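Cystalysin (Treponema denticola, PDB 1C7N) binds pyridoxal-5'-phosphate and belongs to the class I and II aminotransferase family of PLP-dependent proteins. Local coordinates at residues 204-216 with 319-331. Residues are numbered along the deposited sequence; the frame is centred on the assembly and turned at random.
With PLP (pyridoxal-5'-phosphate), chain I.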
loop_
_atom_site.group_PDB
_atom_site.type_symbol
_atom_site.label_atom_id
_atom_site.label_comp_id
_atom_site.label_asym_id
_atom_site.label_seq_id
_atom_site.Cartn_x
_atom_site.Cartn_y
_atom_site.Cartn_z
ATOM N N GLU A 204 -8.884 -13.451 10.454
ATOM C CA GLU A 204 -8.912 -14.827 9.983
ATOM C C GLU A 204 -8.041 -14.990 8.737
ATOM O O GLU A 204 -8.394 -15.718 7.805
ATOM C CB GLU A 204 -10.365 -15.237 9.695
ATOM C CG GLU A 204 -11.349 -14.720 10.760
ATOM C CD GLU A 204 -12.703 -15.413 10.752
ATOM O OE1 GLU A 204 -13.066 -16.040 9.734
ATOM O OE2 GLU A 204 -13.419 -15.318 11.772
ATOM N N ILE A 205 -6.889 -14.323 8.734
ATOM C CA ILE A 205 -6.004 -14.402 7.582
ATOM C C ILE A 205 -5.509 -15.820 7.323
ATOM O O ILE A 205 -5.200 -16.168 6.186
ATOM C CB ILE A 205 -4.792 -13.453 7.716
ATOM C CG1 ILE A 205 -4.098 -13.344 6.356
ATOM C CG2 ILE A 205 -3.822 -13.970 8.768
ATOM C CD1 ILE A 205 -3.014 -12.322 6.293
ATOM N N HIS A 206 -5.442 -16.639 8.373
ATOM C CA HIS A 206 -4.994 -18.020 8.231
ATOM C C HIS A 206 -6.155 -18.982 7.993
ATOM O O HIS A 206 -5.971 -20.198 8.099
ATOM C CB HIS A 206 -4.277 -18.507 9.495
ATOM C CG HIS A 206 -2.999 -17.791 9.805
ATOM N ND1 HIS A 206 -2.945 -16.682 10.621
ATOM C CD2 HIS A 206 -1.720 -18.070 9.462
ATOM C CE1 HIS A 206 -1.686 -16.315 10.775
ATOM N NE2 HIS A 206 -0.922 -17.139 10.082
ATOM N N PHE A 207 -7.344 -18.484 7.667
ATOM C CA PHE A 207 -8.455 -19.424 7.531
ATOM C C PHE A 207 -8.445 -20.439 6.383
ATOM O O PHE A 207 -9.299 -21.324 6.353
ATOM C CB PHE A 207 -9.827 -18.704 7.642
ATOM C CG PHE A 207 -10.236 -17.889 6.433
ATOM C CD1 PHE A 207 -11.487 -17.269 6.418
ATOM C CD2 PHE A 207 -9.410 -17.739 5.329
ATOM C CE1 PHE A 207 -11.909 -16.509 5.319
ATOM C CE2 PHE A 207 -9.824 -16.982 4.225
ATOM C CZ PHE A 207 -11.074 -16.369 4.223
ATOM N N ASP A 208 -7.481 -20.348 5.465
ATOM C CA ASP A 208 -7.398 -21.328 4.376
ATOM C C ASP A 208 -6.329 -22.367 4.692
ATOM O O ASP A 208 -6.202 -23.368 3.986
ATOM C CB ASP A 208 -7.026 -20.680 3.038
ATOM C CG ASP A 208 -8.036 -19.661 2.579
ATOM O OD1 ASP A 208 -9.244 -19.967 2.589
ATOM O OD2 ASP A 208 -7.615 -18.551 2.194
ATOM N N LEU A 209 -5.549 -22.120 5.741
ATOM C CA LEU A 209 -4.472 -23.024 6.131
ATOM C C LEU A 209 -4.872 -23.873 7.329
ATOM O O LEU A 209 -4.394 -23.671 8.452
ATOM C CB LEU A 209 -3.204 -22.211 6.433
ATOM C CG LEU A 209 -2.657 -21.456 5.213
ATOM C CD1 LEU A 209 -1.735 -20.328 5.646
ATOM C CD2 LEU A 209 -1.933 -22.421 4.292
ATOM N N ILE A 210 -5.758 -24.831 7.069
ATOM C CA ILE A 210 -6.272 -25.732 8.096
ATOM C C ILE A 210 -5.722 -27.139 7.886
ATOM O O ILE A 210 -5.684 -27.634 6.758
ATOM C CB ILE A 210 -7.816 -25.798 8.039
ATOM C CG1 ILE A 210 -8.401 -24.382 8.036
ATOM C CG2 ILE A 210 -8.354 -26.599 9.222
ATOM C CD1 ILE A 210 -8.036 -23.556 9.256
ATOM N N MET A 211 -5.290 -27.784 8.966
ATOM C CA MET A 211 -4.762 -29.138 8.857
ATOM C C MET A 211 -5.919 -30.122 8.690
ATOM O O MET A 211 -7.048 -29.846 9.104
ATOM C CB MET A 211 -3.940 -29.503 10.098
ATOM C CG MET A 211 -2.655 -28.704 10.249
ATOM S SD MET A 211 -1.570 -28.844 8.811
ATOM C CE MET A 211 -1.874 -27.263 8.012
ATOM N N PRO A 212 -5.656 -31.281 8.065
ATOM C CA PRO A 212 -6.679 -32.306 7.843
ATOM C C PRO A 212 -7.462 -32.650 9.108
ATOM O O PRO A 212 -6.887 -32.788 10.187
ATOM C CB PRO A 212 -5.866 -33.491 7.333
ATOM C CG PRO A 212 -4.778 -32.812 6.552
ATOM C CD PRO A 212 -4.364 -31.707 7.497
ATOM N N GLY A 213 -8.779 -32.775 8.964
ATOM C CA GLY A 213 -9.625 -33.109 10.094
ATOM C C GLY A 213 -10.299 -31.922 10.761
ATOM O O GLY A 213 -11.413 -32.040 11.273
ATOM N N TYR A 214 -9.636 -30.772 10.762
ATOM C CA TYR A 214 -10.212 -29.597 11.394
ATOM C C TYR A 214 -11.044 -28.770 10.425
ATOM O O TYR A 214 -10.862 -28.849 9.208
ATOM C CB TYR A 214 -9.105 -28.761 12.036
ATOM C CG TYR A 214 -8.334 -29.580 13.037
ATOM C CD1 TYR A 214 -7.172 -30.258 12.668
ATOM C CD2 TYR A 214 -8.826 -29.771 14.330
ATOM C CE1 TYR A 214 -6.522 -31.111 13.559
ATOM C CE2 TYR A 214 -8.186 -30.620 15.227
ATOM C CZ TYR A 214 -7.039 -31.287 14.836
ATOM O OH TYR A 214 -6.425 -32.142 15.718
ATOM N N GLU A 215 -11.972 -27.998 10.983
ATOM C CA GLU A 215 -12.880 -27.172 10.199
ATOM C C GLU A 215 -12.936 -25.747 10.731
ATOM O O GLU A 215 -13.249 -25.535 11.901
ATOM C CB GLU A 215 -14.300 -27.752 10.260
ATOM C CG GLU A 215 -14.434 -29.233 9.943
ATOM C CD GLU A 215 -14.219 -29.551 8.479
ATOM O OE1 GLU A 215 -14.567 -28.706 7.624
ATOM O OE2 GLU A 215 -13.718 -30.656 8.184
ATOM N N HIS A 216 -12.658 -24.774 9.870
ATOM C CA HIS A 216 -12.717 -23.376 10.270
ATOM C C HIS A 216 -14.137 -22.842 10.108
ATOM O O HIS A 216 -14.835 -23.167 9.147
ATOM C CB HIS A 216 -11.761 -22.525 9.430
ATOM C CG HIS A 216 -11.795 -21.064 9.771
ATOM N ND1 HIS A 216 -12.722 -20.195 9.237
ATOM C CD2 HIS A 216 -11.045 -20.332 10.629
ATOM C CE1 HIS A 216 -12.542 -18.991 9.751
ATOM N NE2 HIS A 216 -11.530 -19.048 10.599
ATOM N N ALA A 319 6.366 -31.022 20.655
ATOM C CA ALA A 319 5.939 -30.342 19.436
ATOM C C ALA A 319 4.625 -30.984 18.989
ATOM O O ALA A 319 4.607 -31.840 18.107
ATOM C CB ALA A 319 6.998 -30.488 18.340
ATOM N N PRO A 320 3.507 -30.589 19.618
ATOM C CA PRO A 320 2.181 -31.124 19.289
ATOM C C PRO A 320 1.722 -30.698 17.898
ATOM O O PRO A 320 2.112 -29.638 17.401
ATOM C CB PRO A 320 1.284 -30.527 20.375
ATOM C CG PRO A 320 2.236 -30.209 21.498
ATOM C CD PRO A 320 3.434 -29.685 20.777
ATOM N N LEU A 321 0.886 -31.516 17.271
ATOM C CA LEU A 321 0.369 -31.167 15.954
ATOM C C LEU A 321 -0.522 -29.944 16.127
ATOM O O LEU A 321 -1.074 -29.720 17.202
ATOM C CB LEU A 321 -0.448 -32.326 15.370
ATOM C CG LEU A 321 0.282 -33.663 15.201
ATOM C CD1 LEU A 321 -0.620 -34.627 14.440
ATOM C CD2 LEU A 321 1.595 -33.462 14.447
ATOM N N ILE A 322 -0.655 -29.144 15.077
ATOM C CA ILE A 322 -1.493 -27.954 15.133
ATOM C C ILE A 322 -2.767 -28.192 14.329
ATOM O O ILE A 322 -2.845 -29.137 13.547
ATOM C CB ILE A 322 -0.754 -26.739 14.560
ATOM C CG1 ILE A 322 -0.267 -27.058 13.144
ATOM C CG2 ILE A 322 0.418 -26.362 15.474
ATOM C CD1 ILE A 322 0.484 -25.923 12.486
ATOM N N GLU A 323 -3.760 -27.332 14.519
ATOM C CA GLU A 323 -5.027 -27.468 13.810
ATOM C C GLU A 323 -5.075 -26.576 12.564
ATOM O O GLU A 323 -5.725 -26.915 11.568
ATOM C CB GLU A 323 -6.183 -27.112 14.751
ATOM C CG GLU A 323 -6.047 -27.721 16.146
ATOM C CD GLU A 323 -7.248 -27.447 17.040
ATOM O OE1 GLU A 323 -7.843 -26.352 16.935
ATOM O OE2 GLU A 323 -7.587 -28.326 17.862
ATOM N N GLY A 324 -4.375 -25.447 12.624
ATOM C CA GLY A 324 -4.347 -24.505 11.516
ATOM C C GLY A 324 -3.065 -23.696 11.467
ATOM O O GLY A 324 -2.275 -23.729 12.409
ATOM N N THR A 325 -2.890 -22.940 10.382
ATOM C CA THR A 325 -1.695 -22.134 10.118
ATOM C C THR A 325 -0.573 -23.132 9.827
ATOM O O THR A 325 -0.747 -24.338 10.030
ATOM C CB THR A 325 -1.227 -21.268 11.337
ATOM O OG1 THR A 325 -0.522 -22.100 12.268
ATOM C CG2 THR A 325 -2.405 -20.584 12.032
ATOM N N TYR A 326 0.567 -22.643 9.341
ATOM C CA TYR A 326 1.715 -23.514 9.101
ATOM C C TYR A 326 2.802 -23.188 10.128
ATOM O O TYR A 326 3.981 -23.458 9.911
ATOM C CB TYR A 326 2.268 -23.367 7.675
ATOM C CG TYR A 326 2.631 -21.964 7.206
ATOM C CD1 TYR A 326 1.894 -21.345 6.197
ATOM C CD2 TYR A 326 3.736 -21.282 7.724
ATOM C CE1 TYR A 326 2.240 -20.088 5.708
ATOM C CE2 TYR A 326 4.095 -20.013 7.244
ATOM C CZ TYR A 326 3.336 -19.425 6.233
ATOM O OH TYR A 326 3.655 -18.175 5.755
ATOM N N LEU A 327 2.375 -22.629 11.259
ATOM C CA LEU A 327 3.272 -22.235 12.347
ATOM C C LEU A 327 3.069 -23.140 13.573
ATOM O O LEU A 327 2.038 -23.076 14.242
ATOM C CB LEU A 327 3.000 -20.772 12.703
ATOM C CG LEU A 327 3.064 -19.808 11.505
ATOM C CD1 LEU A 327 2.474 -18.452 11.867
ATOM C CD2 LEU A 327 4.513 -19.651 11.069
ATOM N N GLN A 328 4.062 -23.976 13.866
ATOM C CA GLN A 328 3.980 -24.925 14.977
ATOM C C GLN A 328 4.566 -24.379 16.279
ATOM O O GLN A 328 5.591 -23.702 16.275
ATOM C CB GLN A 328 4.670 -26.235 14.561
ATOM C CG GLN A 328 4.517 -27.405 15.525
ATOM C CD GLN A 328 4.931 -28.721 14.877
ATOM O OE1 GLN A 328 5.711 -28.729 13.928
ATOM N NE2 GLN A 328 4.420 -29.838 15.397
ATOM N N TRP A 329 3.904 -24.690 17.387
ATOM C CA TRP A 329 4.286 -24.202 18.714
ATOM C C TRP A 329 5.048 -25.283 19.474
ATOM O O TRP A 329 4.460 -26.274 19.901
ATOM C CB TRP A 329 3.006 -23.817 19.468
ATOM C CG TRP A 329 3.140 -22.856 20.633
ATOM C CD1 TRP A 329 2.590 -23.011 21.874
ATOM C CD2 TRP A 329 3.734 -21.543 20.622
ATOM N NE1 TRP A 329 2.792 -21.881 22.632
ATOM C CE2 TRP A 329 3.489 -20.967 21.892
ATOM C CE3 TRP A 329 4.440 -20.801 19.667
ATOM C CZ2 TRP A 329 3.928 -19.678 22.228
ATOM C CZ3 TRP A 329 4.874 -19.522 20.002
ATOM C CH2 TRP A 329 4.614 -18.974 21.274
ATOM N N ILE A 330 6.352 -25.080 19.643
ATOM C CA ILE A 330 7.199 -26.049 20.330
ATOM C C ILE A 330 7.507 -25.637 21.763
ATOM O O ILE A 330 8.021 -24.550 22.016
ATOM C CB ILE A 330 8.529 -26.245 19.580
ATOM C CG1 ILE A 330 8.252 -26.552 18.104
ATOM C CG2 ILE A 330 9.304 -27.406 20.196
ATOM C CD1 ILE A 330 9.479 -26.540 17.240
ATOM N N ASP A 331 7.208 -26.536 22.694
ATOM C CA ASP A 331 7.421 -26.303 24.117
ATOM C C ASP A 331 8.811 -26.750 24.577
ATOM O O ASP A 331 9.060 -27.941 24.758
ATOM C CB ASP A 331 6.334 -27.045 24.897
ATOM C CG ASP A 331 6.470 -26.892 26.397
ATOM O OD1 ASP A 331 7.366 -26.155 26.859
ATOM O OD2 ASP A 331 5.662 -27.515 27.114
HETATM N N1 PLP I . -2.533 -11.342 11.128
HETATM C C2 PLP I . -1.900 -12.506 11.606
HETATM C C2A PLP I . -2.586 -13.174 12.784
HETATM C C3 PLP I . -0.735 -12.968 10.847
HETATM O O3 PLP I . -0.116 -14.005 11.415
HETATM C C4 PLP I . -0.342 -12.275 9.678
HETATM C C4A PLP I . 0.754 -12.757 8.838
HETATM C C5 PLP I . -1.130 -11.071 9.264
HETATM C C6 PLP I . -2.182 -10.626 10.011
HETATM C C5A PLP I . -0.908 -10.592 7.832
HETATM O O4P PLP I . -0.535 -9.308 7.525
HETATM P P PLP I . -0.481 -9.039 5.922
HETATM O O1P PLP I . 0.257 -7.780 5.852
HETATM O O2P PLP I . -1.907 -8.899 5.421
HETATM O O3P PLP I . 0.219 -10.131 5.237
HETATM O O HOH W 1 -5.983 -30.692 18.126
#
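Two backbone hydrogen bonds fasten Leu209 and Met211 to the segment 319-331, making a single beta bridge between Ile210 and Gly324. Thr325 N reaches Leu209 O at 2.6 Å, while Met211 N gives to Glu323 O at 2.8 Å from above the carbonyl plane. The bridge joins the loop after strand 199-203 to the approach to strand 327-331. Thr325 CG2 sits over one face of the His206 imidazole, 3.9 Å from the ring centroid, as a CH-pi contact; with chi1 of 79° its OG1 turns back to accept from Leu327 N in an ST turn. Beside this pair Leu209 CD1 packs against Tyr326 CD1 at 3.8 Å. His206 and Ile205 belong to the pyridoxal-5'-phosphate pocket. Midway, Met211 CG meets Ile322 CG1 at 4.1 Å. At the far end Glu323 CB lies over the centre of the Tyr214 ring, its carboxylate further out by CE2, planes 30° apart. A water joins Tyr214 OH to Glu323 OE2, which Tyr148 also binds; Glu323 OE1 forms a salt bridge with Arg179 and accepts a hydrogen bond from Val180 N. So many partners would probably favour an ionised Glu323, whereas buried Thr325 O, without a polar partner, faces the Met211 CE methyl at 3.7 Å.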